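Local coordinates for superoxide dismutase (Porphyromonas gingivalis, PDB 1QNN), which converts toxic superoxide radicals into oxygen and hydrogen peroxide by alternately reducing and oxidising one iron or manganese ion per subunit, at residues 52-57 / 144-149. Sequence-based numbering, arbitrary orientation.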
ATOM      1  N   ASP A  52      -4.322  13.268  41.086  1.00 22.45           N
ATOM      2  CA  ASP A  52      -5.204  12.914  39.982  1.00 22.51           C
ATOM      3  C   ASP A  52      -4.344  12.935  38.713  1.00 21.91           C
ATOM      4  O   ASP A  52      -3.302  13.584  38.679  1.00 20.98           O
ATOM      5  CB  ASP A  52      -6.374  13.899  39.871  1.00 23.10           C
ATOM      6  CG  ASP A  52      -5.924  15.322  39.594  1.00 25.22           C
ATOM      7  OD1 ASP A  52      -5.687  15.647  38.415  1.00 24.78           O
ATOM      8  OD2 ASP A  52      -5.820  16.120  40.549  1.00 25.86           O
ATOM      9  N   LEU A  53      -4.771  12.214  37.683  1.00 20.06           N
ATOM     10  CA  LEU A  53      -4.004  12.126  36.440  1.00 19.28           C
ATOM     11  C   LEU A  53      -3.563  13.463  35.840  1.00 19.21           C
ATOM     12  O   LEU A  53      -2.408  13.627  35.445  1.00 19.55           O
ATOM     13  CB  LEU A  53      -4.801  11.330  35.399  1.00 19.01           C
ATOM     14  CG  LEU A  53      -4.038  10.853  34.153  1.00 16.13           C
ATOM     15  CD1 LEU A  53      -2.882   9.969  34.555  1.00 16.71           C
ATOM     16  CD2 LEU A  53      -4.994  10.107  33.233  1.00 17.90           C
ATOM     17  N   ASN A  54      -4.470  14.424  35.763  1.00 19.04           N
ATOM     18  CA  ASN A  54      -4.113  15.714  35.188  1.00 20.33           C
ATOM     19  C   ASN A  54      -2.968  16.408  35.915  1.00 20.70           C
ATOM     20  O   ASN A  54      -2.109  17.030  35.285  1.00 20.41           O
ATOM     21  CB  ASN A  54      -5.335  16.624  35.147  1.00 23.49           C
ATOM     22  CG  ASN A  54      -6.157  16.420  33.895  1.00 26.51           C
ATOM     23  OD1 ASN A  54      -6.492  17.370  33.195  1.00 32.67           O
ATOM     24  ND2 ASN A  54      -6.481  15.168  33.601  1.00 29.55           N
ATOM     25  N   THR A  55      -2.952  16.298  37.239  1.00 20.89           N
ATOM     26  CA  THR A  55      -1.899  16.927  38.027  1.00 20.92           C
ATOM     27  C   THR A  55      -0.561  16.270  37.711  1.00 20.73           C
ATOM     28  O   THR A  55       0.462  16.945  37.621  1.00 22.58           O
ATOM     29  CB  THR A  55      -2.176  16.814  39.557  1.00 21.14           C
ATOM     30  OG1 THR A  55      -3.262  17.674  39.909  1.00 22.06           O
ATOM     31  CG2 THR A  55      -0.943  17.229  40.366  1.00 19.98           C
ATOM     32  N   ILE A  56      -0.566  14.954  37.529  1.00 20.82           N
ATOM     33  CA  ILE A  56       0.668  14.242  37.232  1.00 19.12           C
ATOM     34  C   ILE A  56       1.230  14.700  35.888  1.00 20.05           C
ATOM     35  O   ILE A  56       2.419  14.991  35.764  1.00 18.91           O
ATOM     36  CB  ILE A  56       0.446  12.713  37.186  1.00 19.65           C
ATOM     37  CG1 ILE A  56      -0.170  12.224  38.502  1.00 18.19           C
ATOM     38  CG2 ILE A  56       1.781  12.014  36.905  1.00 17.98           C
ATOM     39  CD1 ILE A  56      -0.429  10.718  38.533  1.00 21.29           C
ATOM     40  N   VAL A  57       0.367  14.792  34.889  1.00 20.12           N
ATOM     41  CA  VAL A  57       0.802  15.205  33.567  1.00 22.23           C
ATOM     42  C   VAL A  57       1.361  16.620  33.577  1.00 24.61           C
ATOM     43  O   VAL A  57       2.328  16.926  32.871  1.00 24.94           O
ATOM     44  CB  VAL A  57      -0.356  15.105  32.555  1.00 22.64           C
ATOM     45  CG1 VAL A  57       0.110  15.539  31.179  1.00 21.06           C
ATOM     46  CG2 VAL A  57      -0.868  13.665  32.503  1.00 19.86           C
ATOM     47  N   ASN A 144       1.089  16.457  25.921  1.00 20.26           N
ATOM     48  CA  ASN A 144      -0.329  16.795  26.037  1.00 20.92           C
ATOM     49  C   ASN A 144      -0.433  18.262  26.461  1.00 21.46           C
ATOM     50  O   ASN A 144       0.293  18.712  27.346  1.00 20.56           O
ATOM     51  CB  ASN A 144      -1.034  15.907  27.067  1.00 22.38           C
ATOM     52  CG  ASN A 144      -2.548  16.043  27.011  1.00 23.85           C
ATOM     53  OD1 ASN A 144      -3.240  15.212  26.415  1.00 24.11           O
ATOM     54  ND2 ASN A 144      -3.069  17.096  27.627  1.00 24.63           N
ATOM     55  N   PRO A 145      -1.344  19.022  25.834  1.00 21.74           N
ATOM     56  CA  PRO A 145      -1.540  20.447  26.141  1.00 23.63           C
ATOM     57  C   PRO A 145      -1.829  20.828  27.599  1.00 24.82           C
ATOM     58  O   PRO A 145      -1.609  21.982  27.982  1.00 26.30           O
ATOM     59  CB  PRO A 145      -2.672  20.868  25.200  1.00 24.59           C
ATOM     60  CG  PRO A 145      -2.652  19.839  24.102  1.00 23.88           C
ATOM     61  CD  PRO A 145      -2.259  18.561  24.776  1.00 22.30           C
ATOM     62  N   VAL A 146      -2.309  19.891  28.419  1.00 25.82           N
ATOM     63  CA  VAL A 146      -2.587  20.230  29.821  1.00 27.04           C
ATOM     64  C   VAL A 146      -1.307  20.678  30.521  1.00 28.38           C
ATOM     65  O   VAL A 146      -1.352  21.409  31.515  1.00 28.35           O
ATOM     66  CB  VAL A 146      -3.175  19.043  30.625  1.00 26.89           C
ATOM     67  CG1 VAL A 146      -4.518  18.662  30.073  1.00 26.32           C
ATOM     68  CG2 VAL A 146      -2.217  17.874  30.614  1.00 27.71           C
ATOM     69  N   ARG A 147      -0.164  20.240  29.997  1.00 29.46           N
ATOM     70  CA  ARG A 147       1.120  20.610  30.578  1.00 30.32           C
ATOM     71  C   ARG A 147       1.352  22.105  30.399  1.00 30.26           C
ATOM     72  O   ARG A 147       2.124  22.717  31.138  1.00 30.98           O
ATOM     73  CB  ARG A 147       2.244  19.821  29.915  1.00 31.90           C
ATOM     74  CG  ARG A 147       3.602  20.084  30.518  1.00 34.94           C
ATOM     75  CD  ARG A 147       4.367  18.789  30.725  1.00 37.90           C
ATOM     76  NE  ARG A 147       5.614  19.007  31.452  1.00 40.02           N
ATOM     77  CZ  ARG A 147       5.906  18.454  32.625  1.00 40.59           C
ATOM     78  NH1 ARG A 147       5.039  17.642  33.219  1.00 38.46           N
ATOM     79  NH2 ARG A 147       7.073  18.713  33.203  1.00 41.91           N
ATOM     80  N   LYS A 148       0.674  22.685  29.412  1.00 30.69           N
ATOM     81  CA  LYS A 148       0.771  24.111  29.125  1.00 30.97           C
ATOM     82  C   LYS A 148      -0.438  24.853  29.709  1.00 30.27           C
ATOM     83  O   LYS A 148      -0.649  26.030  29.429  1.00 30.27           O
ATOM     84  CB  LYS A 148       0.824  24.353  27.613  1.00 32.62           C
ATOM     85  CG  LYS A 148       2.098  23.874  26.941  1.00 36.00           C
ATOM     86  CD  LYS A 148       1.841  22.658  26.058  1.00 39.35           C
ATOM     87  CE  LYS A 148       2.975  21.629  26.173  1.00 41.13           C
ATOM     88  NZ  LYS A 148       2.485  20.212  26.113  1.00 41.10           N
ATOM     89  N   GLY A 149      -1.235  24.158  30.513  1.00 30.06           N
ATOM     90  CA  GLY A 149      -2.402  24.784  31.105  1.00 28.28           C
ATOM     91  C   GLY A 149      -3.545  24.926  30.119  1.00 28.15           C
ATOM     92  O   GLY A 149      -4.520  25.646  30.371  1.00 29.08           O
TER
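V57 and V146 form the tight part of this contact. The CG1 methyl of V57 presses on the CG2 methyl of V146 at 3.3 Å, closer than usual for two carbons. The two side chains cross at about a right angle, and V57 CB lies 3.9 Å from V146 CG2. V57 CG1 lies anti to its backbone N (chi1 180°). That torsion sends it across to V146, while CG2 turns to the N side. N144 adds its CB at the margin, 4.3 Å from V57 CG1. P152, of strand 151-157, also packs on V146.

Beside this apolar patch sits one polar bond. R147 NH1 donates to V57 O over 2.8 Å, with an N-H...O angle of 151°. The oxygen lies at the guanidinium edge, 8° out of its plane, but the nitrogen stands above the carbonyl plane. The R147 chain leaves the backbone extended and bends at chi2, which lays CD of R147 3.5 Å from V57 O. NH1 also makes a weak bond to S60 O, and the side chain touches F65 of helix 62-79.

The contact joins the two domains of the iron/manganese superoxide dismutase fold. Helix 53-59 belongs to the alpha-hairpin domain. The 3-10 turn 145-148 belongs to the C-terminal domain, in the loop that leads from strand 134-140 to strand 151-157, the two outer strands of the three-stranded antiparallel sheet. N144 lies about 12 Å from the iron, side chain to metal.

Packing is looser at exposed N54, whose OD1 only approaches V146 CG1, at 3.9 Å. Exposed D52 is the N-cap of helix 53-59, and its OD1 accepts from T55 N. On the far side of the turn, K148 NZ bonds N144 O and forms a salt bridge with E139.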